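Local coordinates for Endoglucanase(Endo-1,4-beta-glucanase)protein (Pseudomonas stutzeri, PDB 6R2J) that probably hydrolyses beta-1,4-glucosidic bonds in cellulose as a family 5 endoglucanase, and holds cellobiose in its pocket, at residues A[59-65]-A[118-123]; A[97-103]-A[140-146]; A[147-152]-A[174-178]. All blocks are in the same frame, centred on the assembly; numbering follows the deposited sequence. Where two conformers were deposited one is given.

All three contacts join elements of one TIM barrel. Contact 1 lies toward its outer wall, its centre about 17 Å from the chain centre. It is buried and mainly aromatic and aliphatic, with two waters at one side. The centre of contact 2 lies deeper, about 10 Å from the chain centre; it joins strands 93-98 and 136-140 and the loops after them through backbone bonds, stacking and methionine packing. Contact 3, centred about 16 Å from the chain centre, is mostly buried, though S147 is exposed. It pins the second of these loops to the end of strand 171-175, almost wholly by hydrogen bonds. Contacts 2 and 3 both reach bound ligands. Y119 of contact 1 touches both other contacts.

Contact 1: residues A[59-65]-A[118-123]; sequences FIWERVQ and AYASVW
W61 and V122 carry most of this contact. The indole of W61 reaches across to helix 116-130, and V122 meets it with both methyl groups. V122 CG1 lies over one face, 3.8 Å from the centroid of the five-membered ring of W61, a CH-pi contact. CG2 sits by the nitrogen, 3.4 Å from W61 NE1. W61 holds CG anti to the backbone N (chi1 -179°), which sends the ring out from its short helix toward 118-123.

The far end of the indole comes down on the backbone of the helix. W61 CH2 is 3.6 Å from Y119 CA, and W61 CZ2 lies equally near A118 O. The rings of W61 and Y119 meet at a slant, planes 39° apart and W61 CZ3 3.7 Å from Y119 CD1. F59 and W123 approach from opposite directions. W123 CH2 stands at the edge of the F59 ring, 4.2 Å from F59 CZ. M98 touches F59, W61, Y119 and W123. Y119 OH and W123 NE1 both bond to I141 O.

Q65 stretches its chain alongside the indole edge. Its OE1 accepts a hydrogen bond from W61 NE1 at 2.9 Å, nearly straight (172°). The bond lies in the indole plane and uses a lone pair in the amide plane, so it helps fix the turn of both groups. One water donates to both Q65 OE1 and A118 O. A second links Q65 NE2 to S121 OG, while S70 O also accepts from NE2.

No direct hydrogen bond crosses between the segments. The indole N-H is satisfied within its own segment, which leaves apolar packing and two bridging waters to join the end of strand 54-59 and the short helix 61-64 to helix 116-130.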
loop_
_atom_site.group_PDB
_atom_site.type_symbol
_atom_site.label_atom_id
_atom_site.label_comp_id
_atom_site.label_asym_id
_atom_site.label_seq_id
_atom_site.Cartn_x
_atom_site.Cartn_y
_atom_site.Cartn_z
ATOM N N PHE A 59 3.877 3.607 7.547
ATOM C CA PHE A 59 4.250 4.244 8.795
ATOM C C PHE A 59 3.088 3.967 9.744
ATOM O O PHE A 59 2.006 3.492 9.332
ATOM C CB PHE A 59 4.548 5.717 8.535
ATOM C CG PHE A 59 3.322 6.519 8.274
ATOM C CD1 PHE A 59 2.751 6.528 7.019
ATOM C CD2 PHE A 59 2.681 7.193 9.317
ATOM C CE1 PHE A 59 1.588 7.244 6.781
ATOM C CE2 PHE A 59 1.524 7.890 9.108
ATOM C CZ PHE A 59 0.980 7.943 7.834
ATOM N N ILE A 60 3.294 4.248 11.034
ATOM C CA ILE A 60 2.204 4.088 11.989
ATOM C C ILE A 60 1.824 5.416 12.635
ATOM O O ILE A 60 2.660 6.291 12.885
ATOM C CB ILE A 60 2.408 2.953 13.022
ATOM C CG1 ILE A 60 3.639 3.214 13.896
ATOM C CG2 ILE A 60 2.486 1.575 12.274
ATOM C CD1 ILE A 60 3.801 2.191 15.006
ATOM N N TRP A 61 0.538 5.544 12.915
ATOM C CA TRP A 61 0.011 6.746 13.556
ATOM C C TRP A 61 0.699 7.008 14.903
ATOM O O TRP A 61 1.059 8.153 15.216
ATOM C CB TRP A 61 -1.517 6.586 13.644
ATOM C CG TRP A 61 -2.281 7.690 14.242
ATOM C CD1 TRP A 61 -1.809 8.891 14.732
ATOM C CD2 TRP A 61 -3.696 7.691 14.456
ATOM N NE1 TRP A 61 -2.852 9.617 15.253
ATOM C CE2 TRP A 61 -4.021 8.915 15.084
ATOM C CE3 TRP A 61 -4.723 6.768 14.179
ATOM C CZ2 TRP A 61 -5.320 9.245 15.428
ATOM C CZ3 TRP A 61 -6.006 7.091 14.548
ATOM C CH2 TRP A 61 -6.295 8.319 15.179
ATOM N N GLU A 62 0.973 5.941 15.665
ATOM C CA GLU A 62 1.540 6.078 17.002
ATOM C C GLU A 62 2.913 6.742 16.992
ATOM O O GLU A 62 3.330 7.296 18.010
ATOM C CB GLU A 62 1.615 4.695 17.651
ATOM C CG GLU A 62 0.248 4.099 18.007
ATOM C CD GLU A 62 -0.388 3.269 16.876
ATOM O OE1 GLU A 62 0.124 3.296 15.742
ATOM O OE2 GLU A 62 -1.419 2.596 17.122
ATOM N N ARG A 63 3.630 6.702 15.882
ATOM C CA ARG A 63 4.931 7.340 15.814
ATOM C C ARG A 63 4.858 8.768 15.291
ATOM O O ARG A 63 5.801 9.528 15.534
ATOM C CB ARG A 63 5.912 6.453 15.014
ATOM C CG ARG A 63 6.307 5.186 15.765
ATOM C CD ARG A 63 7.100 4.174 14.939
ATOM N NE ARG A 63 7.438 3.017 15.787
ATOM C CZ ARG A 63 7.488 1.738 15.400
ATOM N NH1 ARG A 63 7.252 1.397 14.153
ATOM N NH2 ARG A 63 7.807 0.787 16.278
ATOM N N VAL A 64 3.798 9.125 14.541
ATOM C CA VAL A 64 3.596 10.523 14.124
ATOM C C VAL A 64 2.856 11.311 15.198
ATOM O O VAL A 64 2.996 12.539 15.265
ATOM C CB VAL A 64 2.908 10.746 12.755
ATOM C CG1 VAL A 64 3.777 10.192 11.621
ATOM C CG2 VAL A 64 1.485 10.179 12.772
ATOM N N GLN A 65 2.037 10.634 16.011
ATOM C CA GLN A 65 1.296 11.258 17.106
ATOM C C GLN A 65 1.323 10.293 18.292
ATOM O O GLN A 65 0.563 9.321 18.341
ATOM C CB GLN A 65 -0.128 11.608 16.689
ATOM C CG GLN A 65 -0.820 12.540 17.685
ATOM C CD GLN A 65 -2.192 12.985 17.217
ATOM O OE1 GLN A 65 -2.895 12.232 16.557
ATOM N NE2 GLN A 65 -2.566 14.218 17.532
ATOM N N ALA A 118 -10.512 12.292 15.956
ATOM C CA ALA A 118 -9.076 12.202 16.198
ATOM C C ALA A 118 -8.333 11.719 14.955
ATOM O O ALA A 118 -7.221 12.169 14.665
ATOM C CB ALA A 118 -8.843 11.274 17.385
ATOM N N TYR A 119 -8.933 10.778 14.242
ATOM C CA TYR A 119 -8.409 10.283 12.975
ATOM C C TYR A 119 -8.469 11.353 11.890
ATOM O O TYR A 119 -7.480 11.604 11.203
ATOM C CB TYR A 119 -9.246 9.058 12.637
ATOM C CG TYR A 119 -8.857 8.271 11.463
ATOM C CD1 TYR A 119 -7.553 7.848 11.280
ATOM C CD2 TYR A 119 -9.804 7.904 10.536
ATOM C CE1 TYR A 119 -7.194 7.108 10.175
ATOM C CE2 TYR A 119 -9.455 7.161 9.420
ATOM C CZ TYR A 119 -8.143 6.759 9.239
ATOM O OH TYR A 119 -7.809 6.006 8.112
ATOM N N ALA A 120 -9.633 11.991 11.710
ATOM C CA ALA A 120 -9.731 13.099 10.767
ATOM C C ALA A 120 -8.649 14.161 10.999
ATOM O O ALA A 120 -8.022 14.633 10.042
ATOM C CB ALA A 120 -11.124 13.709 10.858
ATOM N N SER A 121 -8.424 14.560 12.260
ATOM C CA SER A 121 -7.470 15.636 12.541
ATOM C C SER A 121 -6.055 15.231 12.153
ATOM O O SER A 121 -5.328 16.007 11.524
ATOM C CB SER A 121 -7.510 16.031 14.021
ATOM O OG SER A 121 -6.373 16.803 14.351
ATOM N N VAL A 122 -5.647 14.009 12.523
ATOM C CA VAL A 122 -4.293 13.568 12.226
ATOM C C VAL A 122 -4.074 13.567 10.722
ATOM O O VAL A 122 -3.007 13.950 10.246
ATOM C CB VAL A 122 -3.906 12.250 12.944
ATOM C CG1 VAL A 122 -4.538 11.051 12.321
ATOM C CG2 VAL A 122 -2.381 12.168 12.987
ATOM N N TRP A 123 -5.104 13.194 9.941
ATOM C CA TRP A 123 -4.941 13.191 8.489
ATOM C C TRP A 123 -4.970 14.614 7.941
ATOM O O TRP A 123 -4.183 14.974 7.056
ATOM C CB TRP A 123 -5.975 12.272 7.828
ATOM C CG TRP A 123 -5.360 10.915 7.569
ATOM C CD1 TRP A 123 -5.763 9.688 8.067
ATOM C CD2 TRP A 123 -4.202 10.658 6.776
ATOM N NE1 TRP A 123 -4.906 8.695 7.630
ATOM C CE2 TRP A 123 -3.944 9.261 6.838
ATOM C CE3 TRP A 123 -3.341 11.470 6.033
ATOM C CZ2 TRP A 123 -2.873 8.668 6.164
ATOM C CZ3 TRP A 123 -2.269 10.860 5.356
ATOM C CH2 TRP A 123 -2.063 9.474 5.419
HETATM O O HOH W 1 -5.465 13.173 16.376
HETATM O O HOH W 2 -4.705 15.764 16.661
#

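Contact 2: residues A[97-103]-A[140-146]; sequences DMHNYGR and DIMNEPH. With BGC (beta-D-glucopyranose), chain E; TRS (2-amino-2-hydroxymethyl-propane-1,3-diol), chain G.
N143 lies against H99 at the tight centre of this contact. Its amide stacks on one face of the imidazole, planes 20° apart and N143 CG 3.1 Å from H99 ND1. With CG anti to the backbone N (chi1 178°), the N143 amide runs beside the ring and points the same way. H99 ND1 donates a hydrogen bond to D97 OD2 at 2.6 Å, tilted from the ring plane. N143 OD1 bonds to R56, which also forms a salt bridge with D140. This cation probably eases the closeness of the D97 and D140 carboxylates.

The backbones are stitched together here. M98 N bonds to D140 O, and N143 N to M98 O. M142 curls back so that its SD takes a weak bond from G102 N, and its CE packs on M98 SD.

The other side is more open: Y101, R103 and H146 are partly exposed. Y101 OH bonds to O3 of a Tris molecule, probably from the crystallisation liquor, at 2.7 Å, and N143 ND2 to its O1 at 3.0 Å. E144, a glycan-pocket residue, accepts from the Tris amine at OE2 and also bonds to H206. The guanidinium of R103 lies flat on the H146 ring, centres 4.2 Å apart. R103 NH1 bonds straight to H146 O at 2.8 Å and to Y101 O. W179 stacks on H146 as well.

D97 pairs in parallel with D140, joining strands 93-98 and 136-140 in the barrel sheet. Helix 116-130 packs on M98, helix 152-166 on M142 and P145, and strand 171-175 on I141.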
loop_
_atom_site.group_PDB
_atom_site.type_symbol
_atom_site.label_atom_id
_atom_site.label_comp_id
_atom_site.label_asym_id
_atom_site.label_seq_id
_atom_site.Cartn_x
_atom_site.Cartn_y
_atom_site.Cartn_z
ATOM N N ASP A 97 1.299 5.219 3.726
ATOM C CA ASP A 97 0.339 4.223 4.186
ATOM C C ASP A 97 0.341 4.260 5.699
ATOM O O ASP A 97 1.341 3.872 6.322
ATOM C CB ASP A 97 0.779 2.849 3.673
ATOM C CG ASP A 97 0.306 1.683 4.547
ATOM O OD1 ASP A 97 -0.823 1.763 5.150
ATOM O OD2 ASP A 97 1.171 0.733 4.654
ATOM N N MET A 98 -0.771 4.707 6.298
ATOM C CA MET A 98 -0.939 4.636 7.751
ATOM C C MET A 98 -1.276 3.182 8.095
ATOM O O MET A 98 -2.412 2.726 7.934
ATOM C CB MET A 98 -2.016 5.593 8.246
ATOM C CG MET A 98 -2.286 5.449 9.735
ATOM S SD MET A 98 -3.399 6.698 10.443
ATOM C CE MET A 98 -2.483 8.234 10.282
ATOM N N HIS A 99 -0.279 2.451 8.568
ATOM C CA HIS A 99 -0.297 0.988 8.600
ATOM C C HIS A 99 -0.899 0.487 9.923
ATOM O O HIS A 99 -0.270 -0.259 10.695
ATOM C CB HIS A 99 1.139 0.522 8.438
ATOM C CG HIS A 99 1.296 -0.833 7.827
ATOM N ND1 HIS A 99 0.971 -1.098 6.517
ATOM C CD2 HIS A 99 1.792 -1.987 8.334
ATOM C CE1 HIS A 99 1.247 -2.362 6.248
ATOM N NE2 HIS A 99 1.755 -2.922 7.331
ATOM N N ASN A 100 -2.173 0.864 10.150
ATOM C CA ASN A 100 -2.726 0.792 11.493
ATOM C C ASN A 100 -3.899 -0.156 11.750
ATOM O O ASN A 100 -4.371 -0.213 12.891
ATOM C CB ASN A 100 -3.093 2.199 11.988
ATOM C CG ASN A 100 -1.968 2.860 12.757
ATOM O OD1 ASN A 100 -1.013 3.312 12.185
ATOM N ND2 ASN A 100 -2.081 2.888 14.072
ATOM N N TYR A 101 -4.391 -0.891 10.764
ATOM C CA TYR A 101 -5.314 -2.004 11.029
ATOM C C TYR A 101 -6.620 -1.577 11.703
ATOM O O TYR A 101 -7.223 -2.355 12.448
ATOM C CB TYR A 101 -4.628 -3.076 11.888
ATOM C CG TYR A 101 -3.371 -3.635 11.269
ATOM C CD1 TYR A 101 -3.431 -4.583 10.278
ATOM C CD2 TYR A 101 -2.140 -3.188 11.657
ATOM C CE1 TYR A 101 -2.284 -5.062 9.695
ATOM C CE2 TYR A 101 -0.989 -3.662 11.069
ATOM C CZ TYR A 101 -1.060 -4.595 10.085
ATOM O OH TYR A 101 0.115 -5.061 9.525
ATOM N N GLY A 102 -7.086 -0.358 11.432
ATOM C CA GLY A 102 -8.283 0.165 12.060
ATOM C C GLY A 102 -8.141 0.588 13.512
ATOM O O GLY A 102 -9.170 0.787 14.180
ATOM N N ARG A 103 -6.909 0.746 14.022
ATOM C CA ARG A 103 -6.701 0.906 15.453
ATOM C C ARG A 103 -5.617 1.935 15.769
ATOM O O ARG A 103 -4.716 2.178 14.964
ATOM C CB ARG A 103 -6.321 -0.424 16.126
ATOM C CG ARG A 103 -7.416 -1.499 16.058
ATOM C CD ARG A 103 -6.844 -2.910 16.261
ATOM N NE ARG A 103 -7.894 -3.874 16.575
ATOM C CZ ARG A 103 -8.752 -4.365 15.680
ATOM N NH1 ARG A 103 -8.689 -3.988 14.398
ATOM N NH2 ARG A 103 -9.699 -5.215 16.066
ATOM N N ASP A 140 -2.704 6.450 1.600
ATOM C CA ASP A 140 -3.365 5.192 1.936
ATOM C C ASP A 140 -3.727 5.360 3.409
ATOM O O ASP A 140 -2.920 5.132 4.311
ATOM C CB ASP A 140 -2.400 4.056 1.623
ATOM C CG ASP A 140 -3.030 2.687 1.726
ATOM O OD1 ASP A 140 -4.106 2.547 2.377
ATOM O OD2 ASP A 140 -2.398 1.747 1.171
ATOM N N ILE A 141 -4.946 5.861 3.635
ATOM C CA ILE A 141 -5.317 6.333 4.960
ATOM C C ILE A 141 -5.406 5.222 6.005
ATOM O O ILE A 141 -5.352 5.506 7.205
ATOM C CB ILE A 141 -6.619 7.161 4.898
ATOM C CG1 ILE A 141 -7.802 6.347 4.379
ATOM C CG2 ILE A 141 -6.461 8.371 3.990
ATOM C CD1 ILE A 141 -9.150 7.015 4.562
ATOM N N MET A 142 -5.513 3.957 5.607
ATOM C CA MET A 142 -5.468 2.890 6.602
ATOM C C MET A 142 -5.132 1.565 5.937
ATOM O O MET A 142 -5.807 1.170 4.999
ATOM C CB MET A 142 -6.823 2.742 7.313
ATOM C CG MET A 142 -6.869 1.727 8.450
ATOM S SD MET A 142 -5.632 2.093 9.703
ATOM C CE MET A 142 -6.006 3.793 10.107
ATOM N N ASN A 143 -4.169 0.854 6.505
ATOM C CA ASN A 143 -3.842 -0.509 6.115
ATOM C C ASN A 143 -4.727 -1.545 6.823
ATOM O O ASN A 143 -4.873 -1.550 8.059
ATOM C CB ASN A 143 -2.353 -0.773 6.413
ATOM C CG ASN A 143 -1.905 -2.204 6.076
ATOM O OD1 ASN A 143 -1.741 -2.524 4.913
ATOM N ND2 ASN A 143 -1.709 -3.055 7.097
ATOM N N GLU A 144 -5.316 -2.422 6.019
ATOM C CA GLU A 144 -5.952 -3.653 6.487
ATOM C C GLU A 144 -6.877 -3.498 7.709
ATOM O O GLU A 144 -6.667 -4.159 8.732
ATOM C CB GLU A 144 -4.941 -4.761 6.684
ATOM C CG GLU A 144 -4.278 -5.177 5.343
ATOM C CD GLU A 144 -3.323 -6.378 5.434
ATOM O OE1 GLU A 144 -3.100 -6.928 6.536
ATOM O OE2 GLU A 144 -2.762 -6.741 4.365
ATOM N N PRO A 145 -7.934 -2.708 7.594
ATOM C CA PRO A 145 -8.984 -2.749 8.620
ATOM C C PRO A 145 -9.477 -4.165 8.832
ATOM O O PRO A 145 -9.690 -4.915 7.882
ATOM C CB PRO A 145 -10.099 -1.863 8.059
ATOM C CG PRO A 145 -9.633 -1.365 6.755
ATOM C CD PRO A 145 -8.218 -1.780 6.485
ATOM N N HIS A 146 -9.683 -4.529 10.091
ATOM C CA HIS A 146 -10.271 -5.824 10.361
ATOM C C HIS A 146 -10.964 -5.780 11.701
ATOM O O HIS A 146 -10.543 -5.048 12.599
ATOM C CB HIS A 146 -9.214 -6.928 10.386
ATOM C CG HIS A 146 -8.230 -6.802 11.511
ATOM N ND1 HIS A 146 -8.300 -7.552 12.664
ATOM C CD2 HIS A 146 -7.133 -6.025 11.647
ATOM C CE1 HIS A 146 -7.281 -7.250 13.452
ATOM N NE2 HIS A 146 -6.559 -6.324 12.858
HETATM C C2 BGC E . -6.501 -11.453 4.375
HETATM C C3 BGC E . -6.512 -10.374 3.339
HETATM C C4 BGC E . -5.188 -9.706 3.506
HETATM C C5 BGC E . -4.033 -10.553 3.939
HETATM C C6 BGC E . -2.882 -9.592 3.936
HETATM C C1 BGC E . -5.262 -12.192 4.944
HETATM O O2 BGC E . -7.663 -12.315 4.040
HETATM O O3 BGC E . -7.577 -9.435 3.526
HETATM O O4 BGC E . -5.151 -9.061 2.254
HETATM O O5 BGC E . -4.350 -11.079 5.315
HETATM O O6 BGC E . -1.842 -10.166 4.771
HETATM C C TRS G . 0.934 -7.264 5.866
HETATM C C1 TRS G . 0.994 -5.729 5.928
HETATM C C2 TRS G . 2.093 -7.844 5.030
HETATM C C3 TRS G . 0.957 -7.853 7.298
HETATM N N TRS G . -0.322 -7.615 5.164
HETATM O O1 TRS G . -0.263 -5.191 5.608
HETATM O O2 TRS G . 1.893 -9.227 4.759
HETATM O O3 TRS G . -0.082 -7.280 8.073
#

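Contact 3: residues A[147-152]-A[174-178]; sequences STVGLW and IEGER. With BGC (beta-D-glucopyranose), chain E; BGC (beta-D-glucopyranose), chain B.
E177 receives S147 and the T148-L151 turn with both carboxylate oxygens. OE2 takes two bonds from T148: from T148 OG1 at 2.9 Å and, longer, from T148 N at 3.3 Å. OE1 accepts a weak bond from S147 N. A bend at chi2 (60°) folds the carboxylate back, and OE1 also accepts from R178 N at 2.9 Å. Nearer the strand, W152 NE1 donates to E175 O at 2.7 Å. The oxygen lies at the edge of the indole, but the donor stands above the carbonyl plane.

Further bonds position these groups. T148 OG1 accepts from W152 N, and L151 N bonds to T148 O to close a type I' turn. N189 accepts from E177 N. A glutamine in place of E177 would probably turn an NH2 on one set of donors, leaving either T148, or S147 N and R178 N, without an acceptor and the turn freer to move.

R178 binds the cellobiose, with R178 NH2 2.6 Å from O6 of the chain B glucose. E175 OE1 bonds to E144 N. Such loop contacts at the C-terminal ends of neighbouring strands are typical of a TIM barrel, where the sugar pocket opens; here R178 lines it.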
loop_
_atom_site.group_PDB
_atom_site.type_symbol
_atom_site.label_atom_id
_atom_site.label_comp_id
_atom_site.label_asym_id
_atom_site.label_seq_id
_atom_site.Cartn_x
_atom_site.Cartn_y
_atom_site.Cartn_z
ATOM N N SER A 147 -12.042 -6.563 11.803
ATOM C CA SER A 147 -12.808 -6.679 13.039
ATOM C C SER A 147 -13.081 -5.310 13.639
ATOM O O SER A 147 -12.812 -5.060 14.813
ATOM C CB SER A 147 -12.111 -7.591 14.055
ATOM O OG SER A 147 -11.818 -8.875 13.501
ATOM N N THR A 148 -13.605 -4.404 12.822
ATOM C CA THR A 148 -13.840 -3.040 13.296
ATOM C C THR A 148 -15.270 -2.802 13.783
ATOM O O THR A 148 -15.637 -1.660 14.058
ATOM C CB THR A 148 -13.426 -1.977 12.273
ATOM O OG1 THR A 148 -14.328 -2.017 11.156
ATOM C CG2 THR A 148 -11.986 -2.183 11.824
ATOM N N VAL A 149 -16.054 -3.865 13.951
ATOM C CA VAL A 149 -17.473 -3.805 14.331
ATOM C C VAL A 149 -18.213 -2.611 13.738
ATOM O O VAL A 149 -18.815 -1.810 14.474
ATOM C CB VAL A 149 -17.659 -3.859 15.861
ATOM C CG1 VAL A 149 -17.433 -5.293 16.399
ATOM C CG2 VAL A 149 -16.783 -2.813 16.528
ATOM N N GLY A 150 -18.173 -2.502 12.404
ATOM C CA GLY A 150 -18.953 -1.548 11.648
ATOM C C GLY A 150 -18.390 -0.156 11.651
ATOM O O GLY A 150 -19.060 0.750 11.162
ATOM N N LEU A 151 -17.186 0.043 12.185
ATOM C CA LEU A 151 -16.662 1.379 12.378
ATOM C C LEU A 151 -15.803 1.850 11.221
ATOM O O LEU A 151 -15.625 3.064 11.075
ATOM C CB LEU A 151 -15.804 1.457 13.639
ATOM C CG LEU A 151 -16.545 1.260 14.945
ATOM C CD1 LEU A 151 -15.560 1.215 16.068
ATOM C CD2 LEU A 151 -17.562 2.373 15.115
ATOM N N TRP A 152 -15.257 0.937 10.403
ATOM C CA TRP A 152 -14.315 1.373 9.372
ATOM C C TRP A 152 -14.934 2.351 8.349
ATOM O O TRP A 152 -14.289 3.367 8.024
ATOM C CB TRP A 152 -13.586 0.168 8.751
ATOM C CG TRP A 152 -12.798 0.595 7.524
ATOM C CD1 TRP A 152 -12.926 0.111 6.258
ATOM C CD2 TRP A 152 -11.813 1.654 7.438
ATOM N NE1 TRP A 152 -12.065 0.770 5.400
ATOM C CE2 TRP A 152 -11.372 1.715 6.106
ATOM C CE3 TRP A 152 -11.229 2.511 8.360
ATOM C CZ2 TRP A 152 -10.415 2.628 5.677
ATOM C CZ3 TRP A 152 -10.284 3.414 7.925
ATOM C CH2 TRP A 152 -9.892 3.466 6.600
ATOM N N ILE A 174 -8.302 3.825 -0.548
ATOM C CA ILE A 174 -9.282 3.306 0.388
ATOM C C ILE A 174 -9.197 1.778 0.387
ATOM O O ILE A 174 -9.493 1.121 -0.619
ATOM C CB ILE A 174 -10.704 3.789 0.048
ATOM C CG1 ILE A 174 -10.763 5.322 -0.067
ATOM C CG2 ILE A 174 -11.725 3.274 1.109
ATOM C CD1 ILE A 174 -10.465 6.085 1.207
ATOM N N GLU A 175 -8.845 1.216 1.536
ATOM C CA GLU A 175 -8.956 -0.205 1.801
ATOM C C GLU A 175 -10.312 -0.547 2.438
ATOM O O GLU A 175 -11.052 0.326 2.940
ATOM C CB GLU A 175 -7.780 -0.644 2.703
ATOM C CG GLU A 175 -6.437 -0.329 2.031
ATOM C CD GLU A 175 -5.237 -0.872 2.757
ATOM O OE1 GLU A 175 -5.309 -2.021 3.219
ATOM O OE2 GLU A 175 -4.204 -0.132 2.844
ATOM N N GLY A 176 -10.649 -1.837 2.376
ATOM C CA GLY A 176 -11.854 -2.367 2.957
ATOM C C GLY A 176 -11.580 -3.349 4.089
ATOM O O GLY A 176 -10.451 -3.672 4.450
ATOM N N GLU A 177 -12.678 -3.831 4.641
ATOM C CA GLU A 177 -12.699 -4.742 5.771
ATOM C C GLU A 177 -12.154 -6.129 5.367
ATOM O O GLU A 177 -11.705 -6.376 4.223
ATOM C CB GLU A 177 -14.118 -4.689 6.356
ATOM C CG GLU A 177 -14.538 -5.569 7.491
ATOM C CD GLU A 177 -13.753 -5.422 8.781
ATOM O OE1 GLU A 177 -13.012 -6.371 9.000
ATOM O OE2 GLU A 177 -13.903 -4.451 9.582
ATOM N N ARG A 178 -12.112 -7.012 6.367
ATOM C CA ARG A 178 -11.515 -8.330 6.224
ATOM C C ARG A 178 -10.075 -8.257 5.724
ATOM O O ARG A 178 -9.672 -8.990 4.817
ATOM C CB ARG A 178 -12.335 -9.247 5.319
ATOM C CG ARG A 178 -12.167 -10.728 5.703
ATOM C CD ARG A 178 -12.109 -11.609 4.475
ATOM N NE ARG A 178 -11.458 -12.890 4.789
ATOM C CZ ARG A 178 -10.161 -13.029 5.067
ATOM N NH1 ARG A 178 -9.347 -11.950 5.042
ATOM N NH2 ARG A 178 -9.678 -14.245 5.369
HETATM C C2 BGC E . -6.501 -11.453 4.375
HETATM C C3 BGC E . -6.512 -10.374 3.339
HETATM C C4 BGC E . -5.188 -9.706 3.506
HETATM C C5 BGC E . -4.033 -10.553 3.939
HETATM C C6 BGC E . -2.882 -9.592 3.936
HETATM C C1 BGC E . -5.262 -12.192 4.944
HETATM O O2 BGC E . -7.663 -12.315 4.040
HETATM O O3 BGC E . -7.577 -9.435 3.526
HETATM O O4 BGC E . -5.151 -9.061 2.254
HETATM O O5 BGC E . -4.350 -11.079 5.315
HETATM O O6 BGC E . -1.842 -10.166 4.771
HETATM C C2 BGC B . -4.121 -12.805 9.027
HETATM C C3 BGC B . -4.646 -12.051 7.833
HETATM C C4 BGC B . -5.295 -13.150 7.038
HETATM C C5 BGC B . -6.428 -13.904 7.812
HETATM C C6 BGC B . -7.015 -15.127 7.066
HETATM C C1 BGC B . -5.295 -13.277 9.905
HETATM O O1 BGC B . -4.958 -13.821 11.142
HETATM O O2 BGC B . -3.292 -12.030 9.881
HETATM O O3 BGC B . -3.671 -11.485 6.949
HETATM O O4 BGC B . -5.976 -12.899 5.816
HETATM O O5 BGC B . -6.182 -14.305 9.215
HETATM O O6 BGC B . -7.132 -14.768 5.697
#